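Long-range contacts in chitin elicitor-binding protein (PDB 5JCD), which binds chitin oligosaccharides at the surface of rice cells, through lysin-motif domains of its extracellular part, and passes the elicitor signal on for defence responses: residues Tyr149-Gly154 / Thr181-Gly186; Ser169-Arg174 / Gln187-Pro192; Ala32-Thr37 / Val64-Arg69; Thr25-Leu30 / Asp41-Asn46. All coordinates share one frame; numbering follows the deposited sequence.

In the fold
Contacts 1 and 2 lie in one LysM domain, contacts 3 and 4 in the N-terminal part of the chain; the centres of contacts 1 and 3 are about 23 Å apart. Contact 1 is a surface contact among chitin-binding loops, held by one backbone hydrogen bond and a few apolar carbons. Contact 2, buried, sets helix 168-174 on strand 188-193 with a salt bridge at one margin. Those two meet where strands 145-150 and 188-193 pair. Contacts 3 and 4 share helix 27-34: the partly buried contact 3 joins its C-terminal end to strand 63-72 through aromatic, hydroxyl and water links, whereas the buried contact 4 is almost wholly apolar between two helices.

Contact 1 of 4, residues Tyr149-Gly154 / Thr181-Gly186; sequences YSVGKG and TKLQMG
Val151 and Gly186 face each other with their CA atoms 5.0 Å apart, where the two backbones run at 112° to one another and are joined by a single hydrogen bond, Gly186 N to Val151 O at 2.8 Å. The bond is nearly straight. The same carbonyl is also approached by the CA of Met185. The buried Val151 carries the side-chain contact: CG1 lies 3.6 Å from Leu183 CD2, and CG2 reaches the same isobutyl group, so that the leucine crosses the fork of the valine at a slant. On the backbone side, Val151 CB rests 3.4 Å from Gln184 O. Met185 runs out extended, with CG anti to the backbone N (chi1 -178°), which lays its sulfur and methyl beside Lys153 CB, CE being 3.8 Å away. Ile160 of helix 157-163 touches both Val151 and Leu183 and closes this small apolar cluster against the domain. Gly186, at a phi of 84°, takes a turn that a side chain would obstruct. Gly154, Leu183, Gln184 and Met185 all belong to the experimentally established chitin site, so a backbone bond and apolar carbons, rather than charges, tie together two of the loops that form it.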
# COMPACT_ATOMS: atom_id res chain seq x y z
N TYR A 149 3.54 1.01 5.02
CA TYR A 149 4.99 0.83 5.15
C TYR A 149 5.34 -0.57 5.64
O TYR A 149 4.82 -1.02 6.68
CB TYR A 149 5.53 1.86 6.12
CG TYR A 149 7.00 1.79 6.30
CD1 TYR A 149 7.85 2.42 5.40
CD2 TYR A 149 7.56 1.13 7.39
CE1 TYR A 149 9.23 2.36 5.55
CE2 TYR A 149 8.95 1.07 7.56
CZ TYR A 149 9.77 1.69 6.63
OH TYR A 149 11.11 1.66 6.76
N SER A 150 6.20 -1.28 4.89
CA SER A 150 6.67 -2.59 5.29
C SER A 150 7.98 -2.48 6.06
O SER A 150 8.99 -2.09 5.50
CB SER A 150 6.84 -3.50 4.07
OG SER A 150 7.33 -4.78 4.45
N VAL A 151 7.97 -2.87 7.34
CA VAL A 151 9.13 -2.74 8.20
C VAL A 151 10.33 -3.54 7.67
O VAL A 151 10.24 -4.74 7.34
CB VAL A 151 8.82 -3.22 9.64
CG1 VAL A 151 10.09 -3.29 10.44
CG2 VAL A 151 7.78 -2.32 10.33
N GLY A 152 11.46 -2.86 7.57
CA GLY A 152 12.71 -3.45 7.16
C GLY A 152 13.41 -4.16 8.30
O GLY A 152 13.12 -3.92 9.46
N LYS A 153 14.33 -5.06 7.96
CA LYS A 153 15.09 -5.79 8.96
C LYS A 153 16.01 -4.88 9.76
O LYS A 153 16.78 -4.10 9.19
CB LYS A 153 15.89 -6.92 8.30
CG LYS A 153 17.25 -7.20 8.91
CD LYS A 153 17.69 -8.64 8.62
CE LYS A 153 16.88 -9.65 9.45
NZ LYS A 153 17.56 -10.05 10.73
N GLY A 154 15.94 -5.00 11.08
CA GLY A 154 16.77 -4.22 11.97
C GLY A 154 16.16 -2.86 12.27
O GLY A 154 16.71 -2.12 13.04
N THR A 181 9.65 -3.34 20.75
CA THR A 181 10.75 -4.29 20.58
C THR A 181 10.32 -5.53 19.83
O THR A 181 11.14 -6.28 19.32
CB THR A 181 11.40 -4.71 21.93
OG1 THR A 181 10.45 -5.45 22.70
CG2 THR A 181 11.85 -3.47 22.70
N LYS A 182 9.01 -5.74 19.76
CA LYS A 182 8.45 -6.91 19.09
C LYS A 182 8.22 -6.67 17.61
O LYS A 182 7.63 -7.50 16.94
CB LYS A 182 7.13 -7.31 19.74
CG LYS A 182 7.22 -7.62 21.23
CD LYS A 182 7.99 -8.88 21.54
CE LYS A 182 7.82 -9.25 23.01
NZ LYS A 182 6.83 -8.36 23.71
N LEU A 183 8.66 -5.51 17.11
CA LEU A 183 8.46 -5.14 15.70
C LEU A 183 9.02 -6.23 14.79
O LEU A 183 10.18 -6.60 14.90
CB LEU A 183 9.16 -3.81 15.39
CG LEU A 183 8.69 -3.03 14.16
CD1 LEU A 183 7.32 -2.48 14.42
CD2 LEU A 183 9.64 -1.91 13.77
N GLN A 184 8.21 -6.77 13.89
CA GLN A 184 8.71 -7.76 12.94
C GLN A 184 9.03 -7.22 11.56
O GLN A 184 8.38 -6.30 11.06
CB GLN A 184 7.73 -8.91 12.83
CG GLN A 184 7.85 -9.85 13.99
CD GLN A 184 6.83 -10.93 13.94
OE1 GLN A 184 5.97 -10.94 13.05
NE2 GLN A 184 6.93 -11.88 14.86
N MET A 185 10.05 -7.81 10.96
CA MET A 185 10.34 -7.56 9.56
C MET A 185 9.10 -7.92 8.73
O MET A 185 8.48 -8.95 8.95
CB MET A 185 11.53 -8.40 9.14
CG MET A 185 11.97 -8.18 7.70
SD MET A 185 13.16 -9.44 7.19
CE MET A 185 13.82 -8.74 5.67
N GLY A 186 8.71 -7.02 7.83
CA GLY A 186 7.59 -7.29 6.95
C GLY A 186 6.24 -6.97 7.57
O GLY A 186 5.23 -7.03 6.89

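Contact 2 of 4, residues Ser169-Arg174 / Gln187-Pro192; sequences STLLTR and QILDVP
Arg174, at the end of helix 168-174, grips Asp190 of strand 188-193 side-on, with NE and NH2 both directed at one carboxylate oxygen. NE donates to Asp190 OD2 at 3.0 Å and NH2 to the same OD2 at 3.2 Å, the second bond being the more bent, at 139°. The oxygen lies at the edge of the guanidinium, in its plane, while the carboxylate stands almost perpendicular (88°); NE comes from well above the carboxylate plane, NH2 nearly in line with the C-O bond. With CG anti to the backbone N (chi1 -178°), Arg174 CG lies 3.7 Å from Asp190 O, and a bend at chi2 then brings NE and NH2 to OD2. The other carboxylate oxygen, OD1, is bonded to His146 ND1, and Arg174 NH2 has a second acid, Asp137, so the buried aspartate is held at both oxygens and the positive charge is probably shared between two carboxylates. A leucine in place of Arg174 would probably leave Asp190 OD2 without its charged mate and Asp137 without its salt bridge. Asn175 bonds to Asp190 N through OD1 and to Leu171 O through ND2, tying helix end to strand. Beneath these polar links the helix is seated on carbon: Leu171 CD1 meets Val191 CG2 at 4.0 Å, Leu171 CD2 approaches Leu189 CD1 at 4.2 Å, and Thr170 CG2 slides past Pro192 CG. Such seating of the second helix on the closing strand, with helix 157-163 also touching Leu171, is characteristic of the beta-alpha-alpha-beta fold of a LysM domain.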
# COMPACT_ATOMS: atom_id res chain seq x y z
N SER A 169 4.98 7.79 19.43
CA SER A 169 3.73 7.33 20.06
C SER A 169 2.55 7.39 19.10
O SER A 169 1.64 6.54 19.17
CB SER A 169 3.43 8.08 21.37
OG SER A 169 3.44 9.47 21.18
N THR A 170 2.54 8.41 18.25
CA THR A 170 1.57 8.46 17.16
C THR A 170 1.68 7.19 16.30
O THR A 170 0.68 6.54 15.97
CB THR A 170 1.79 9.71 16.26
OG1 THR A 170 1.39 10.89 16.97
CG2 THR A 170 0.96 9.60 15.01
N LEU A 171 2.90 6.83 15.94
CA LEU A 171 3.10 5.63 15.13
C LEU A 171 2.59 4.43 15.91
O LEU A 171 1.87 3.60 15.37
CB LEU A 171 4.57 5.46 14.74
CG LEU A 171 4.88 4.38 13.70
CD1 LEU A 171 4.19 4.74 12.40
CD2 LEU A 171 6.39 4.24 13.46
N LEU A 172 2.91 4.38 17.20
CA LEU A 172 2.55 3.27 18.08
C LEU A 172 1.06 3.15 18.38
O LEU A 172 0.51 2.05 18.36
CB LEU A 172 3.32 3.35 19.40
CG LEU A 172 4.82 3.14 19.18
CD1 LEU A 172 5.68 3.43 20.42
CD2 LEU A 172 5.09 1.75 18.60
N THR A 173 0.38 4.27 18.63
CA THR A 173 -1.05 4.19 18.92
C THR A 173 -1.85 3.91 17.65
O THR A 173 -2.82 3.16 17.66
CB THR A 173 -1.60 5.47 19.58
OG1 THR A 173 -1.49 6.57 18.67
CG2 THR A 173 -0.81 5.79 20.85
N ARG A 174 -1.46 4.56 16.56
CA ARG A 174 -2.12 4.35 15.29
C ARG A 174 -2.03 2.87 14.90
O ARG A 174 -2.96 2.30 14.34
CB ARG A 174 -1.48 5.23 14.20
CG ARG A 174 -2.13 5.13 12.84
CD ARG A 174 -3.54 5.67 12.88
NE ARG A 174 -4.34 5.20 11.76
CZ ARG A 174 -5.63 5.48 11.60
NH1 ARG A 174 -6.26 6.23 12.49
NH2 ARG A 174 -6.28 5.01 10.54
N GLN A 187 6.24 -6.58 8.84
CA GLN A 187 5.03 -6.02 9.44
C GLN A 187 4.62 -4.74 8.69
O GLN A 187 5.44 -3.87 8.41
CB GLN A 187 5.28 -5.65 10.90
CG GLN A 187 4.02 -5.20 11.64
CD GLN A 187 4.23 -5.16 13.16
OE1 GLN A 187 5.29 -5.51 13.67
NE2 GLN A 187 3.20 -4.74 13.88
N ILE A 188 3.35 -4.64 8.38
CA ILE A 188 2.80 -3.52 7.65
C ILE A 188 2.30 -2.43 8.59
O ILE A 188 1.36 -2.65 9.34
CB ILE A 188 1.63 -3.97 6.76
CG1 ILE A 188 2.06 -5.15 5.89
CG2 ILE A 188 1.11 -2.81 5.95
CD1 ILE A 188 3.21 -4.86 4.96
N LEU A 189 2.90 -1.25 8.51
CA LEU A 189 2.50 -0.13 9.34
C LEU A 189 1.71 0.93 8.55
O LEU A 189 2.02 1.24 7.40
CB LEU A 189 3.76 0.51 9.94
CG LEU A 189 4.64 -0.31 10.90
CD1 LEU A 189 5.78 0.54 11.47
CD2 LEU A 189 3.83 -0.84 12.05
N ASP A 190 0.71 1.50 9.20
CA ASP A 190 -0.06 2.64 8.72
C ASP A 190 0.62 3.89 9.26
O ASP A 190 0.50 4.19 10.44
CB ASP A 190 -1.51 2.57 9.23
CG ASP A 190 -2.35 3.83 8.87
OD1 ASP A 190 -1.82 4.78 8.26
OD2 ASP A 190 -3.54 3.86 9.24
N VAL A 191 1.34 4.60 8.40
CA VAL A 191 2.07 5.80 8.79
C VAL A 191 1.34 7.09 8.40
O VAL A 191 1.18 7.39 7.22
CB VAL A 191 3.45 5.80 8.12
CG1 VAL A 191 4.29 6.92 8.68
CG2 VAL A 191 4.13 4.48 8.38
N PRO A 192 0.84 7.83 9.40
CA PRO A 192 0.11 9.05 9.04
C PRO A 192 1.03 10.25 8.75
O PRO A 192 1.40 10.99 9.66
CB PRO A 192 -0.77 9.32 10.27
CG PRO A 192 -0.16 8.51 11.38
CD PRO A 192 0.95 7.67 10.85

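Contact 3 of 4, residues Ala32-Thr37 / Val64-Arg69; sequences ARFNTT and VKIPFR
Phe34 and Ile66 make the main apolar contact between the end of helix 27-34 and strand 63-72. The isoleucine reaches up at about a right angle and sets its CD1 methyl over one face of the ring, 3.8 Å from the centroid and 22° off the normal, a CH-pi contact displaced toward the CE2 side. Ile66 CG1 is anti to its own carbonyl carbon (chi1 -57°), and the extended chi2 carries CD1 out to the ring face. Tyr19 adds an edge-to-face contact to Phe34, so the ring is fixed by neighbours on strand 12-20 as well. Replacing Phe34 with an alanine would probably open a gap above Ile66 and leave Tyr19 without its aromatic partner. The hydrogen bonding is carried by Thr36, just past the helix. Its OG1 sits between the backbone N and the carbonyl carbon, from where it donates to Pro67 O at 2.9 Å, tilted 16° from the carbonyl plane. A water links the backbones further along, donating to Thr36 O and accepting from Arg69 N; the guanidinium of Arg69 itself pairs with Asp80. Close carbon packing completes the contact. Thr36 and Phe68 lie side by side, with Thr36 CB 3.4 Å from Phe68 CB, while Thr37 places CG2 4.0 Å from Pro67 CD. Asn35, with positive phi, turns the chain out of the helix and toward the strand. Helix 27-34 is thus fastened at its C-terminal end onto a long strand paired with strand 12-20, a helix-on-sheet arrangement in the N-terminal part of this chitin receptor.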
# COMPACT_ATOMS: atom_id res chain seq x y z
N ALA A 32 1.53 1.36 -15.23
CA ALA A 32 0.70 0.35 -15.88
C ALA A 32 0.18 -0.75 -14.95
O ALA A 32 -1.01 -1.04 -14.94
CB ALA A 32 1.45 -0.26 -17.06
N ARG A 33 1.06 -1.36 -14.16
CA ARG A 33 0.64 -2.44 -13.26
C ARG A 33 -0.37 -1.91 -12.25
O ARG A 33 -1.34 -2.58 -11.89
CB ARG A 33 1.84 -3.04 -12.51
CG ARG A 33 1.48 -4.02 -11.36
CD ARG A 33 2.75 -4.50 -10.61
NE ARG A 33 3.86 -4.63 -11.55
CZ ARG A 33 5.14 -4.71 -11.21
NH1 ARG A 33 5.51 -4.68 -9.93
NH2 ARG A 33 6.06 -4.81 -12.16
N PHE A 34 -0.15 -0.69 -11.79
CA PHE A 34 -0.98 -0.15 -10.74
C PHE A 34 -2.18 0.60 -11.29
O PHE A 34 -3.31 0.31 -10.89
CB PHE A 34 -0.13 0.68 -9.76
CG PHE A 34 0.61 -0.18 -8.77
CD1 PHE A 34 0.01 -0.55 -7.57
CD2 PHE A 34 1.87 -0.68 -9.07
CE1 PHE A 34 0.68 -1.38 -6.66
CE2 PHE A 34 2.54 -1.52 -8.18
CZ PHE A 34 1.94 -1.87 -6.97
N ASN A 35 -1.94 1.49 -12.25
CA ASN A 35 -3.00 2.27 -12.90
C ASN A 35 -3.84 3.04 -11.88
O ASN A 35 -5.05 3.17 -12.02
CB ASN A 35 -3.87 1.38 -13.79
CG ASN A 35 -4.59 2.16 -14.87
OD1 ASN A 35 -4.10 3.20 -15.32
ND2 ASN A 35 -5.75 1.66 -15.31
N THR A 36 -3.19 3.54 -10.84
CA THR A 36 -3.88 4.22 -9.76
C THR A 36 -3.59 5.71 -9.75
O THR A 36 -4.21 6.48 -9.01
CB THR A 36 -3.42 3.67 -8.41
OG1 THR A 36 -2.00 3.84 -8.29
CG2 THR A 36 -3.79 2.21 -8.29
N THR A 37 -2.66 6.10 -10.60
CA THR A 37 -2.15 7.45 -10.63
C THR A 37 -1.56 7.64 -12.02
O THR A 37 -1.34 6.68 -12.74
CB THR A 37 -1.07 7.67 -9.53
OG1 THR A 37 -0.55 9.00 -9.62
CG2 THR A 37 0.10 6.71 -9.70
N VAL A 64 9.48 2.45 -4.13
CA VAL A 64 8.83 3.51 -4.87
C VAL A 64 7.54 3.84 -4.17
O VAL A 64 6.74 2.96 -3.88
CB VAL A 64 8.46 3.09 -6.31
CG1 VAL A 64 7.80 4.27 -7.07
CG2 VAL A 64 9.66 2.59 -7.05
N LYS A 65 7.32 5.12 -3.96
CA LYS A 65 6.08 5.58 -3.38
C LYS A 65 4.99 5.55 -4.43
O LYS A 65 5.10 6.22 -5.44
CB LYS A 65 6.28 6.99 -2.88
CG LYS A 65 5.33 7.42 -1.77
CD LYS A 65 5.82 8.75 -1.20
CE LYS A 65 5.11 9.18 0.06
NZ LYS A 65 3.67 9.40 -0.15
N ILE A 66 3.93 4.82 -4.18
CA ILE A 66 2.86 4.74 -5.15
C ILE A 66 1.56 5.28 -4.56
O ILE A 66 1.03 4.70 -3.63
CB ILE A 66 2.68 3.30 -5.70
CG1 ILE A 66 4.02 2.84 -6.32
CG2 ILE A 66 1.52 3.23 -6.70
CD1 ILE A 66 3.99 1.50 -6.94
N PRO A 67 1.10 6.44 -5.06
CA PRO A 67 -0.14 7.11 -4.65
C PRO A 67 -1.37 6.50 -5.28
O PRO A 67 -1.28 5.94 -6.38
CB PRO A 67 0.04 8.56 -5.14
CG PRO A 67 1.19 8.56 -6.07
CD PRO A 67 1.80 7.17 -6.12
N PHE A 68 -2.50 6.56 -4.59
CA PHE A 68 -3.73 6.06 -5.17
C PHE A 68 -4.93 6.65 -4.46
O PHE A 68 -4.81 7.26 -3.41
CB PHE A 68 -3.77 4.52 -5.12
CG PHE A 68 -3.64 3.94 -3.74
CD1 PHE A 68 -4.75 3.74 -2.94
CD2 PHE A 68 -2.38 3.60 -3.23
CE1 PHE A 68 -4.61 3.21 -1.67
CE2 PHE A 68 -2.24 3.08 -1.98
CZ PHE A 68 -3.35 2.88 -1.19
N ARG A 69 -6.10 6.44 -5.05
CA ARG A 69 -7.33 6.88 -4.43
C ARG A 69 -7.81 5.87 -3.42
O ARG A 69 -7.99 4.71 -3.73
CB ARG A 69 -8.40 7.13 -5.49
CG ARG A 69 -9.36 8.27 -5.11
CD ARG A 69 -10.80 7.92 -5.44
NE ARG A 69 -10.92 7.51 -6.84
CZ ARG A 69 -12.03 7.03 -7.38
NH1 ARG A 69 -13.11 6.89 -6.64
NH2 ARG A 69 -12.05 6.69 -8.66
O HOH W 1 -6.19 5.74 -7.60

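Contact 4 of 4, residues Thr25-Leu30 / Asp41-Asn46; sequences TTYGNL and DLLGAN
Tyr27, in the first turn of helix 27-34, projects across to helix 39-45 and forms the heart of a helix-helix contact in the N-terminal part of the chain. Its ring is wedged between three residues of the second helix and the turn that follows. Leu42 meets it at the edge, in plane, with CG 3.6 Å from Tyr27 CD2. Leu43 instead comes over a face: its CD2 methyl lies 4.2 Å from the ring centroid and 27° off the normal, a CH-pi contact. At the far end, Tyr27 OH lies 3.3 Å from Asn46 CB, while Asn46 ND2 approaches the ring edge, with ring and amide planes 71° apart. The amide is anchored by other bonds: ND2 donates almost straight to Leu42 O at 3.0 Å, back onto its own helix, and OD1 accepts from Lys65 N on strand 63-72. Both ends of the amide being engaged, its rotation is fixed beside the tyrosine. With CG anti to the backbone N (chi1 -174°), Leu42 directs CD2 alongside the ring edge, near the base of the tyrosine, to Leu30 CB, 3.9 Å away and one turn further along the first helix. The start of that helix is capped by Thr26, whose OG1 accepts from Asn29 N at 3.2 Å. Val64 touches Tyr27, Leu30 and Asn46, so the strand backs the interface. Two successive short helices, an N-capped first one and a second followed by Asn46, packed together against a strand recall the paired helices of the LysM fold.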
# COMPACT_ATOMS: atom_id res chain seq x y z
N THR A 25 12.50 -2.61 -13.05
CA THR A 25 11.37 -2.20 -13.87
C THR A 25 11.53 -0.71 -14.14
O THR A 25 12.61 -0.14 -13.95
CB THR A 25 10.01 -2.52 -13.19
OG1 THR A 25 8.93 -2.07 -14.01
CG2 THR A 25 9.90 -1.85 -11.85
N THR A 26 10.45 -0.07 -14.57
CA THR A 26 10.51 1.36 -14.82
C THR A 26 9.27 2.02 -14.25
O THR A 26 8.27 1.35 -13.99
CB THR A 26 10.53 1.62 -16.34
OG1 THR A 26 9.28 1.20 -16.90
CG2 THR A 26 11.67 0.84 -17.01
N TYR A 27 9.31 3.35 -14.11
CA TYR A 27 8.13 4.09 -13.65
C TYR A 27 6.93 3.84 -14.56
O TYR A 27 5.83 3.65 -14.06
CB TYR A 27 8.44 5.59 -13.47
CG TYR A 27 9.13 5.90 -12.13
CD1 TYR A 27 10.50 5.73 -11.96
CD2 TYR A 27 8.39 6.33 -11.03
CE1 TYR A 27 11.11 5.99 -10.73
CE2 TYR A 27 8.99 6.59 -9.81
CZ TYR A 27 10.35 6.41 -9.66
OH TYR A 27 10.94 6.68 -8.45
N GLY A 28 7.16 3.77 -15.87
CA GLY A 28 6.10 3.50 -16.84
C GLY A 28 5.37 2.20 -16.58
O GLY A 28 4.14 2.13 -16.66
N ASN A 29 6.13 1.14 -16.29
CA ASN A 29 5.52 -0.15 -15.96
C ASN A 29 4.71 -0.16 -14.67
O ASN A 29 3.67 -0.82 -14.57
CB ASN A 29 6.58 -1.23 -15.87
CG ASN A 29 6.99 -1.73 -17.21
OD1 ASN A 29 8.18 -1.79 -17.53
ND2 ASN A 29 6.02 -2.10 -18.02
N LEU A 30 5.21 0.56 -13.68
CA LEU A 30 4.53 0.68 -12.40
C LEU A 30 3.21 1.39 -12.62
O LEU A 30 2.17 0.96 -12.13
CB LEU A 30 5.43 1.43 -11.40
CG LEU A 30 6.61 0.62 -10.87
CD1 LEU A 30 7.56 1.43 -9.98
CD2 LEU A 30 6.05 -0.54 -10.09
N ASP A 41 2.32 12.24 -11.55
CA ASP A 41 2.09 12.16 -10.12
C ASP A 41 3.01 11.11 -9.48
O ASP A 41 3.48 11.31 -8.37
CB ASP A 41 0.62 11.89 -9.81
CG ASP A 41 -0.28 13.10 -10.11
OD1 ASP A 41 0.24 14.24 -10.23
OD2 ASP A 41 -1.50 12.90 -10.25
N LEU A 42 3.26 10.01 -10.17
CA LEU A 42 4.17 8.99 -9.64
C LEU A 42 5.57 9.58 -9.46
O LEU A 42 6.19 9.40 -8.42
CB LEU A 42 4.20 7.72 -10.52
CG LEU A 42 5.00 6.52 -9.99
CD1 LEU A 42 4.57 6.17 -8.55
CD2 LEU A 42 4.86 5.27 -10.89
N LEU A 43 6.03 10.31 -10.47
CA LEU A 43 7.34 10.96 -10.45
C LEU A 43 7.48 11.98 -9.32
O LEU A 43 8.50 12.02 -8.62
CB LEU A 43 7.61 11.63 -11.80
CG LEU A 43 7.62 10.67 -13.00
CD1 LEU A 43 7.68 11.41 -14.33
CD2 LEU A 43 8.74 9.66 -12.91
N GLY A 44 6.45 12.80 -9.15
CA GLY A 44 6.44 13.78 -8.09
C GLY A 44 6.43 13.16 -6.69
O GLY A 44 7.05 13.67 -5.76
N ALA A 45 5.66 12.09 -6.54
CA ALA A 45 5.64 11.35 -5.27
C ALA A 45 7.02 10.79 -4.91
O ALA A 45 7.30 10.52 -3.75
CB ALA A 45 4.62 10.24 -5.33
N ASN A 46 7.86 10.58 -5.91
CA ASN A 46 9.21 10.10 -5.66
C ASN A 46 10.30 11.14 -5.90
O ASN A 46 11.47 10.81 -6.05
CB ASN A 46 9.45 8.81 -6.45
CG ASN A 46 8.64 7.67 -5.90
OD1 ASN A 46 9.10 6.92 -5.05
ND2 ASN A 46 7.39 7.58 -6.31